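Side-chain contacts in listeriolysin O (Listeria monocytogenes, PDB 4CDB), which binds cholesterol-containing host membranes and, after a major conformational change, inserts into them as an oligomeric pore that lyses the cell: residues N145-V148 against E149-N152; P464-K467 against N468-I471; K413-S416 against E417-K420. All blocks are in the same frame, centred on the assembly; numbering follows the deposited sequence.

Contact 1 of 3, residues N145-V148 against E149-N152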
ATOM      1  N   ASN A 145     -32.739  -2.054  -1.496  1.00 38.29           N
ATOM      2  CA  ASN A 145     -33.213  -2.527  -0.200  1.00 46.95           C
ATOM      3  C   ASN A 145     -34.270  -3.619  -0.332  1.00 48.78           C
ATOM      4  O   ASN A 145     -34.369  -4.504   0.518  1.00 54.32           O
ATOM      5  CB  ASN A 145     -33.757  -1.364   0.632  1.00 54.17           C
ATOM      6  CG  ASN A 145     -32.699  -0.323   0.938  1.00 64.95           C
ATOM      7  OD1 ASN A 145     -31.501  -0.608   0.896  1.00 68.02           O
ATOM      8  ND2 ASN A 145     -33.135   0.890   1.254  1.00 69.76           N
ATOM      9  N   THR A 146     -35.059  -3.546  -1.400  1.00 47.82           N
ATOM     10  CA  THR A 146     -36.094  -4.540  -1.664  1.00 50.36           C
ATOM     11  C   THR A 146     -35.475  -5.897  -1.996  1.00 50.72           C
ATOM     12  O   THR A 146     -35.935  -6.933  -1.517  1.00 54.40           O
ATOM     13  CB  THR A 146     -37.027  -4.093  -2.808  1.00 49.69           C
ATOM     14  OG1 THR A 146     -37.570  -2.800  -2.507  1.00 52.80           O
ATOM     15  CG2 THR A 146     -38.165  -5.086  -2.997  1.00 41.45           C
ATOM     16  N   LEU A 147     -34.424  -5.882  -2.811  1.00 45.35           N
ATOM     17  CA  LEU A 147     -33.712  -7.106  -3.175  1.00 40.13           C
ATOM     18  C   LEU A 147     -33.019  -7.744  -1.972  1.00 42.59           C
ATOM     19  O   LEU A 147     -33.050  -8.965  -1.803  1.00 39.67           O
ATOM     20  CB  LEU A 147     -32.687  -6.826  -4.279  1.00 35.42           C
ATOM     21  CG  LEU A 147     -33.230  -6.488  -5.670  1.00 37.23           C
ATOM     22  CD1 LEU A 147     -32.088  -6.218  -6.637  1.00 38.03           C
ATOM     23  CD2 LEU A 147     -34.127  -7.603  -6.195  1.00 37.87           C
ATOM     24  N   VAL A 148     -32.393  -6.914  -1.142  1.00 36.09           N
ATOM     25  CA  VAL A 148     -31.695  -7.393   0.048  1.00 37.33           C
ATOM     26  C   VAL A 148     -32.664  -8.039   1.040  1.00 47.00           C
ATOM     27  O   VAL A 148     -32.374  -9.090   1.611  1.00 48.26           O
ATOM     28  CB  VAL A 148     -30.913  -6.255   0.742  1.00 36.66           C
ATOM     29  CG1 VAL A 148     -30.452  -6.679   2.125  1.00 44.73           C
ATOM     30  CG2 VAL A 148     -29.725  -5.823  -0.110  1.00 34.79           C
ATOM     31  N   GLU A 149     -33.818  -7.409   1.237  1.00 48.24           N
ATOM     32  CA  GLU A 149     -34.837  -7.955   2.127  1.00 61.67           C
ATOM     33  C   GLU A 149     -35.415  -9.257   1.592  1.00 65.17           C
ATOM     34  O   GLU A 149     -35.730 -10.165   2.360  1.00 69.87           O
ATOM     35  CB  GLU A 149     -35.959  -6.942   2.365  1.00 70.35           C
ATOM     36  CG  GLU A 149     -35.624  -5.893   3.404  1.00 81.19           C
ATOM     37  CD  GLU A 149     -35.259  -6.501   4.748  1.00 91.76           C
ATOM     38  OE1 GLU A 149     -35.953  -7.443   5.190  1.00 96.09           O
ATOM     39  OE2 GLU A 149     -34.282  -6.031   5.367  1.00 93.88           O
ATOM     40  N   ARG A 150     -35.557  -9.339   0.273  1.00 56.42           N
ATOM     41  CA  ARG A 150     -36.070 -10.544  -0.369  1.00 57.46           C
ATOM     42  C   ARG A 150     -35.145 -11.738  -0.137  1.00 57.94           C
ATOM     43  O   ARG A 150     -35.607 -12.866   0.046  1.00 55.68           O
ATOM     44  CB  ARG A 150     -36.299 -10.308  -1.866  1.00 55.53           C
ATOM     45  CG  ARG A 150     -37.769 -10.286  -2.261  1.00 61.00           C
ATOM     46  CD  ARG A 150     -38.030  -9.398  -3.474  1.00 63.90           C
ATOM     47  NE  ARG A 150     -37.355  -9.866  -4.683  1.00 60.32           N
ATOM     48  CZ  ARG A 150     -37.535  -9.336  -5.890  1.00 55.09           C
ATOM     49  NH1 ARG A 150     -38.374  -8.322  -6.054  1.00 53.78           N
ATOM     50  NH2 ARG A 150     -36.882  -9.821  -6.937  1.00 51.75           N
ATOM     51  N   TRP A 151     -33.841 -11.482  -0.128  1.00 48.33           N
ATOM     52  CA  TRP A 151     -32.863 -12.530   0.135  1.00 52.37           C
ATOM     53  C   TRP A 151     -32.881 -12.944   1.605  1.00 65.05           C
ATOM     54  O   TRP A 151     -32.775 -14.126   1.927  1.00 64.37           O
ATOM     55  CB  TRP A 151     -31.456 -12.076  -0.264  1.00 46.45           C
ATOM     56  CG  TRP A 151     -30.408 -13.138  -0.056  1.00 46.74           C
ATOM     57  CD1 TRP A 151     -30.090 -14.156  -0.909  1.00 49.23           C
ATOM     58  CD2 TRP A 151     -29.545 -13.284   1.081  1.00 47.61           C
ATOM     59  NE1 TRP A 151     -29.083 -14.926  -0.374  1.00 51.21           N
ATOM     60  CE2 TRP A 151     -28.730 -14.411   0.846  1.00 49.94           C
ATOM     61  CE3 TRP A 151     -29.380 -12.571   2.271  1.00 45.08           C
ATOM     62  CZ2 TRP A 151     -27.768 -14.842   1.760  1.00 48.83           C
ATOM     63  CZ3 TRP A 151     -28.426 -12.999   3.178  1.00 50.50           C
ATOM     64  CH2 TRP A 151     -27.631 -14.123   2.918  1.00 49.26           C
ATOM     65  N   ASN A 152     -33.017 -11.959   2.489  1.00 69.61           N
ATOM     66  CA  ASN A 152     -33.055 -12.215   3.925  1.00 70.81           C
ATOM     67  C   ASN A 152     -34.280 -13.019   4.355  1.00 70.41           C
ATOM     68  O   ASN A 152     -34.287 -13.627   5.424  1.00 73.61           O
ATOM     69  CB  ASN A 152     -32.996 -10.900   4.711  1.00 70.14           C
ATOM     70  CG  ASN A 152     -31.631 -10.238   4.648  1.00 73.12           C
ATOM     71  OD1 ASN A 152     -30.600 -10.910   4.642  1.00 77.28           O
ATOM     72  ND2 ASN A 152     -31.620  -8.910   4.609  1.00 69.47           N
TER
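Leu-147 and Arg-150 meet on one flank of the last two turns of helix 137-152, an alpha-helix packed on strands 114-118 and 129-132. The CD2 methyl of Leu-147 sits over one face of the Arg-150 guanidinium, displaced toward its rim, with CD2 to NH2 at 3.6 Å. The arginine chain already runs back along the helix at CD, past Thr-146, whose CG2 lies 4.3 Å from Arg-150 CD; the bend at chi3 (63°) then brings the guanidinium in to Leu-147 CD2. Arg-150 NH2 donates to the carbonyl oxygens of Asp-127 and Lys-129, so the flat group is held by the start of strand 129-132 and the residues just before it while the leucine lies across it.

Round the helix from this pair, Val-148 and Asn-152 run side by side and point the same way. Here the CG1 branch of the valine does the touching, 3.5 Å from Asn-152 ND2; with CG1 anti to the backbone N (chi1 167°), that methyl lies on the carbonyl side, facing the next turn. Leu-147 and Val-148 both also rest on Ile-118, and Trp-151 reaches out from the helix to give its indole NE1 hydrogen to Pro-121 O. Glu-149 lies on another flank, its carboxylate salt-bridged to Arg-340.

Underneath runs the regular i to i+4 bonding of the helix, from Glu-149 N to Asn-145 O through to Asn-152 N and Val-148 O at 3.1 Å. Val-148 O takes a second, weak bond from Trp-151 N at 3.3 Å, with an N-H...O angle of only 121°.

Contact 2 of 3, residues P464-K467 against N468-I471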
ATOM      1  N   PRO A 464      34.036  -8.999  10.702  1.00 49.67           N
ATOM      2  CA  PRO A 464      32.840  -8.153  10.674  1.00 48.58           C
ATOM      3  C   PRO A 464      32.775  -7.248  11.896  1.00 48.89           C
ATOM      4  O   PRO A 464      33.365  -7.566  12.928  1.00 52.73           O
ATOM      5  CB  PRO A 464      31.699  -9.169  10.725  1.00 46.94           C
ATOM      6  CG  PRO A 464      32.275 -10.328  11.468  1.00 47.51           C
ATOM      7  CD  PRO A 464      33.707 -10.404  11.010  1.00 49.42           C
ATOM      8  N   LEU A 465      32.065  -6.132  11.776  1.00 48.75           N
ATOM      9  CA  LEU A 465      31.866  -5.236  12.906  1.00 49.84           C
ATOM     10  C   LEU A 465      30.767  -5.769  13.821  1.00 52.15           C
ATOM     11  O   LEU A 465      29.617  -5.909  13.404  1.00 56.29           O
ATOM     12  CB  LEU A 465      31.508  -3.830  12.422  1.00 48.59           C
ATOM     13  CG  LEU A 465      31.114  -2.831  13.511  1.00 51.43           C
ATOM     14  CD1 LEU A 465      32.258  -2.642  14.496  1.00 53.01           C
ATOM     15  CD2 LEU A 465      30.687  -1.500  12.907  1.00 50.32           C
ATOM     16  N   VAL A 466      31.126  -6.069  15.066  1.00 46.84           N
ATOM     17  CA  VAL A 466      30.161  -6.535  16.057  1.00 41.63           C
ATOM     18  C   VAL A 466      30.049  -5.543  17.209  1.00 44.46           C
ATOM     19  O   VAL A 466      30.805  -4.577  17.276  1.00 48.34           O
ATOM     20  CB  VAL A 466      30.540  -7.919  16.611  1.00 46.65           C
ATOM     21  CG1 VAL A 466      30.498  -8.954  15.502  1.00 47.76           C
ATOM     22  CG2 VAL A 466      31.919  -7.874  17.258  1.00 40.77           C
ATOM     23  N   LYS A 467      29.107  -5.784  18.117  1.00 45.45           N
ATOM     24  CA  LYS A 467      28.900  -4.885  19.248  1.00 51.00           C
ATOM     25  C   LYS A 467      30.105  -4.892  20.187  1.00 51.09           C
ATOM     26  O   LYS A 467      30.639  -3.838  20.537  1.00 50.82           O
ATOM     27  CB  LYS A 467      27.625  -5.257  20.009  1.00 58.80           C
ATOM     28  CG  LYS A 467      27.129  -4.162  20.935  1.00 66.18           C
ATOM     29  CD  LYS A 467      26.974  -2.853  20.172  1.00 73.75           C
ATOM     30  CE  LYS A 467      26.521  -1.717  21.074  1.00 78.19           C
ATOM     31  NZ  LYS A 467      26.587  -0.404  20.367  1.00 80.07           N
ATOM     32  N   ASN A 468      30.531  -6.085  20.585  1.00 48.84           N
ATOM     33  CA  ASN A 468      31.713  -6.237  21.423  1.00 48.93           C
ATOM     34  C   ASN A 468      32.581  -7.411  20.988  1.00 48.87           C
ATOM     35  O   ASN A 468      32.220  -8.571  21.195  1.00 50.33           O
ATOM     36  CB  ASN A 468      31.324  -6.391  22.896  1.00 50.21           C
ATOM     37  CG  ASN A 468      30.887  -5.083  23.522  1.00 54.40           C
ATOM     38  OD1 ASN A 468      31.712  -4.305  24.001  1.00 52.83           O
ATOM     39  ND2 ASN A 468      29.583  -4.834  23.527  1.00 56.49           N
ATOM     40  N   ARG A 469      33.719  -7.104  20.371  1.00 42.36           N
ATOM     41  CA  ARG A 469      34.709  -8.125  20.050  1.00 37.41           C
ATOM     42  C   ARG A 469      35.808  -8.115  21.107  1.00 40.11           C
ATOM     43  O   ARG A 469      36.563  -7.147  21.219  1.00 42.03           O
ATOM     44  CB  ARG A 469      35.307  -7.896  18.660  1.00 35.62           C
ATOM     45  CG  ARG A 469      36.382  -8.907  18.285  1.00 45.09           C
ATOM     46  CD  ARG A 469      36.862  -8.725  16.853  1.00 47.73           C
ATOM     47  NE  ARG A 469      35.771  -8.853  15.892  1.00 48.50           N
ATOM     48  CZ  ARG A 469      35.317 -10.009  15.421  1.00 48.61           C
ATOM     49  NH1 ARG A 469      35.856 -11.149  15.824  1.00 40.84           N
ATOM     50  NH2 ARG A 469      34.320 -10.024  14.548  1.00 45.41           N
ATOM     51  N   ASN A 470      35.889  -9.190  21.884  1.00 40.75           N
ATOM     52  CA  ASN A 470      36.854  -9.268  22.975  1.00 42.27           C
ATOM     53  C   ASN A 470      38.109 -10.041  22.591  1.00 40.80           C
ATOM     54  O   ASN A 470      38.083 -11.265  22.458  1.00 42.97           O
ATOM     55  CB  ASN A 470      36.213  -9.883  24.219  1.00 45.85           C
ATOM     56  CG  ASN A 470      34.940  -9.173  24.625  1.00 53.94           C
ATOM     57  OD1 ASN A 470      34.977  -8.101  25.229  1.00 57.07           O
ATOM     58  ND2 ASN A 470      33.800  -9.770  24.297  1.00 58.50           N
ATOM     59  N   ILE A 471      39.206  -9.312  22.414  1.00 35.89           N
ATOM     60  CA  ILE A 471      40.490  -9.921  22.093  1.00 36.19           C
ATOM     61  C   ILE A 471      41.317 -10.056  23.365  1.00 35.11           C
ATOM     62  O   ILE A 471      41.667  -9.058  23.997  1.00 34.94           O
ATOM     63  CB  ILE A 471      41.276  -9.074  21.075  1.00 36.67           C
ATOM     64  CG1 ILE A 471      40.417  -8.792  19.842  1.00 38.43           C
ATOM     65  CG2 ILE A 471      42.574  -9.768  20.685  1.00 32.28           C
ATOM     66  CD1 ILE A 471      40.127 -10.021  19.010  1.00 40.14           C
TER
HETATM   67  O   HOH W   1      34.923  -6.548  15.196  1.00 35.59           O
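Arg-469 leaves the backbone extended through chi1 and chi2, then a bend at chi3 (-59°) brings NE toward Pro-464, and the guanidinium bridges the loop that crosses from strand 452-463 of one sheet to strand 468-475 of the other in the C-terminal beta sandwich. Arg-469 NH2 donates to Pro-464 O at 3.1 Å, nearly straight at 159°, with the acceptor close to the guanidinium plane. The same oxygen receives a hydrogen from a water that in turn accepts from Arg-469 NE at 2.6 Å. Pro-464 O is thus held twice, directly and through water, which fixes how the guanidinium is rotated; NH1 goes the other way, to Asn-484 OD1.

The proline ring crosses the arginine at about a right angle and brings CD to 3.6 Å from NH2. Val-466 also lies crosswise to the arginine but meets the base of its chain, CG2 standing 3.7 Å from Arg-469 CB, while both residues touch Val-486 of strand 480-486.

At the start of the strand Lys-467 and Asn-468 lie alongside each other. Asn-468 OD1 is bonded to Asn-382 ND2, and its ND2 packs 3.6 Å from Lys-467 CG.

Contact 3 of 3, residues K413-S416 against E417-K420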
ATOM      1  N   LYS A 413      42.048   2.992   8.497  1.00 48.75           N
ATOM      2  CA  LYS A 413      42.300   3.490   9.844  1.00 49.37           C
ATOM      3  C   LYS A 413      43.198   2.556  10.649  1.00 46.88           C
ATOM      4  O   LYS A 413      43.109   1.335  10.530  1.00 44.32           O
ATOM      5  CB  LYS A 413      40.979   3.732  10.582  1.00 54.80           C
ATOM      6  CG  LYS A 413      40.143   4.855   9.987  1.00 63.19           C
ATOM      7  CD  LYS A 413      40.830   6.202  10.166  1.00 70.45           C
ATOM      8  CE  LYS A 413      40.562   7.129   8.989  1.00 77.91           C
ATOM      9  NZ  LYS A 413      39.109   7.358   8.756  1.00 79.18           N
ATOM     10  N   ASN A 414      44.067   3.145  11.463  1.00 46.75           N
ATOM     11  CA  ASN A 414      44.944   2.380  12.336  1.00 51.44           C
ATOM     12  C   ASN A 414      44.748   2.754  13.798  1.00 52.08           C
ATOM     13  O   ASN A 414      44.548   3.924  14.128  1.00 54.68           O
ATOM     14  CB  ASN A 414      46.408   2.580  11.944  1.00 49.58           C
ATOM     15  CG  ASN A 414      46.801   1.773  10.725  1.00 52.69           C
ATOM     16  OD1 ASN A 414      46.542   0.573  10.652  1.00 53.20           O
ATOM     17  ND2 ASN A 414      47.426   2.431   9.756  1.00 57.84           N
ATOM     18  N   TRP A 415      44.799   1.752  14.668  1.00 49.19           N
ATOM     19  CA  TRP A 415      44.744   1.987  16.103  1.00 49.10           C
ATOM     20  C   TRP A 415      45.972   2.784  16.527  1.00 45.92           C
ATOM     21  O   TRP A 415      47.079   2.533  16.050  1.00 41.53           O
ATOM     22  CB  TRP A 415      44.689   0.662  16.861  1.00 48.62           C
ATOM     23  CG  TRP A 415      44.423   0.815  18.327  1.00 49.64           C
ATOM     24  CD1 TRP A 415      43.815   1.869  18.947  1.00 49.60           C
ATOM     25  CD2 TRP A 415      44.765  -0.115  19.361  1.00 45.44           C
ATOM     26  NE1 TRP A 415      43.753   1.648  20.302  1.00 46.17           N
ATOM     27  CE2 TRP A 415      44.329   0.437  20.582  1.00 45.98           C
ATOM     28  CE3 TRP A 415      45.393  -1.364  19.372  1.00 46.32           C
ATOM     29  CZ2 TRP A 415      44.504  -0.216  21.802  1.00 47.94           C
ATOM     30  CZ3 TRP A 415      45.566  -2.011  20.583  1.00 46.94           C
ATOM     31  CH2 TRP A 415      45.124  -1.436  21.781  1.00 48.80           C
ATOM     32  N   SER A 416      45.770   3.745  17.420  1.00 47.01           N
ATOM     33  CA  SER A 416      46.847   4.613  17.876  1.00 52.84           C
ATOM     34  C   SER A 416      47.932   3.849  18.633  1.00 50.70           C
ATOM     35  O   SER A 416      49.078   4.289  18.695  1.00 44.09           O
ATOM     36  CB  SER A 416      46.284   5.722  18.762  1.00 59.63           C
ATOM     37  OG  SER A 416      45.682   5.171  19.918  1.00 64.41           O
ATOM     38  N   GLU A 417      47.567   2.708  19.211  1.00 49.81           N
ATOM     39  CA  GLU A 417      48.505   1.927  20.013  1.00 48.27           C
ATOM     40  C   GLU A 417      49.236   0.865  19.196  1.00 42.43           C
ATOM     41  O   GLU A 417      49.935   0.017  19.751  1.00 43.89           O
ATOM     42  CB  GLU A 417      47.789   1.274  21.199  1.00 49.55           C
ATOM     43  CG  GLU A 417      47.080   2.255  22.124  1.00 56.26           C
ATOM     44  CD  GLU A 417      48.035   3.189  22.851  1.00 63.54           C
ATOM     45  OE1 GLU A 417      49.223   2.836  23.006  1.00 64.82           O
ATOM     46  OE2 GLU A 417      47.590   4.275  23.277  1.00 71.60           O
ATOM     47  N   ASN A 418      49.073   0.913  17.878  1.00 36.79           N
ATOM     48  CA  ASN A 418      49.744  -0.036  16.995  1.00 38.47           C
ATOM     49  C   ASN A 418      51.265  -0.004  17.137  1.00 42.30           C
ATOM     50  O   ASN A 418      51.862   1.068  17.259  1.00 43.24           O
ATOM     51  CB  ASN A 418      49.352   0.209  15.535  1.00 41.63           C
ATOM     52  CG  ASN A 418      48.045  -0.465  15.156  1.00 42.81           C
ATOM     53  OD1 ASN A 418      47.379  -1.079  15.990  1.00 36.08           O
ATOM     54  ND2 ASN A 418      47.672  -0.351  13.886  1.00 38.75           N
ATOM     55  N   ASN A 419      51.874  -1.187  17.128  1.00 39.32           N
ATOM     56  CA  ASN A 419      53.327  -1.331  17.150  1.00 47.41           C
ATOM     57  C   ASN A 419      53.985  -0.745  18.399  1.00 49.75           C
ATOM     58  O   ASN A 419      55.142  -0.325  18.363  1.00 57.16           O
ATOM     59  CB  ASN A 419      53.945  -0.725  15.883  1.00 51.93           C
ATOM     60  CG  ASN A 419      53.324  -1.274  14.610  1.00 53.37           C
ATOM     61  OD1 ASN A 419      53.160  -2.484  14.457  1.00 55.54           O
ATOM     62  ND2 ASN A 419      52.965  -0.381  13.694  1.00 54.36           N
ATOM     63  N   LYS A 420      53.244  -0.717  19.503  1.00 41.43           N
ATOM     64  CA  LYS A 420      53.789  -0.258  20.775  1.00 39.68           C
ATOM     65  C   LYS A 420      53.880  -1.413  21.767  1.00 40.05           C
ATOM     66  O   LYS A 420      52.920  -2.156  21.955  1.00 41.70           O
ATOM     67  CB  LYS A 420      52.937   0.873  21.356  1.00 44.23           C
ATOM     68  CG  LYS A 420      52.900   2.134  20.503  1.00 50.91           C
ATOM     69  CD  LYS A 420      52.063   3.221  21.166  1.00 59.36           C
ATOM     70  CE  LYS A 420      51.995   4.480  20.310  1.00 65.17           C
ATOM     71  NZ  LYS A 420      51.176   5.548  20.953  1.00 70.62           N
TER
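Trp-415 O accepts the backbone N-H of Asn-418 at 3.2 Å, the bond that closes a type I beta turn. It is fairly straight at the hydrogen (158°), yet the donor stands above the carbonyl plane. The next carbonyl, Ser-416 O, receives a weak bond from Lys-420 NZ at 3.3 Å; the lysine chain, extended beyond CG, comes back over the turn to reach it.

The indole of Trp-415 is the platform of the contact. Its CG is anti to the backbone N (chi1 -171°), which swings the ring forward beneath Glu-417. Glu-417 CB lies over the centre of the six-membered ring, 3.6 Å from the centroid and 10° off the normal, a CH-pi contact. CG continues toward the CE2-CZ2 side of the indole, 3.6 Å from Trp-415 CZ2. At the end of this chain the carboxylate plane is steeply turned from the indole, and OE1 is salt-bridged to Lys-422, with Lys-420 NZ a long ion pair away.

Asn-418 folds back on the other part of the tryptophan: OD1 approaches Trp-415 CB at 3.3 Å, its amide nearly perpendicular to the indole. That oxygen accepts from Ile-395 N, tying the turn to strand 391-402. Asn-414 crosses the Asn-418 side chain at about a right angle, with Asn-414 OD1 3.5 Å from Asn-418 ND2.

Trp-415 also packs on Phe-426, Ser-428 and Ile-430. A type II turn from Glu-417 to Lys-420 overlaps the first, and the pair of turns leads away from edge strand 408-414 toward strand 426-432, as a connection between the two sheets of the beta sandwich.

In the fold
From the N terminus, contact 1 comes first, at the end of helix 137-152, where it joins that helix to strands 114-118 and 129-132. Contact 3 follows, turning the chain out of strand 408-414 on its way to strand 426-432, and contact 2 comes last, where the loop after strand 452-463 enters strand 468-475. All three are local and follow in series; none nests in or crosses another. Contacts 2 and 3 share the beta sandwich, their centres about 17 Å apart, and both lie on connections between its sheets. Contact 1 is on the opposite side of the chain's centre, its centre about 70 Å from that of contact 2 and 84 Å from that of contact 3.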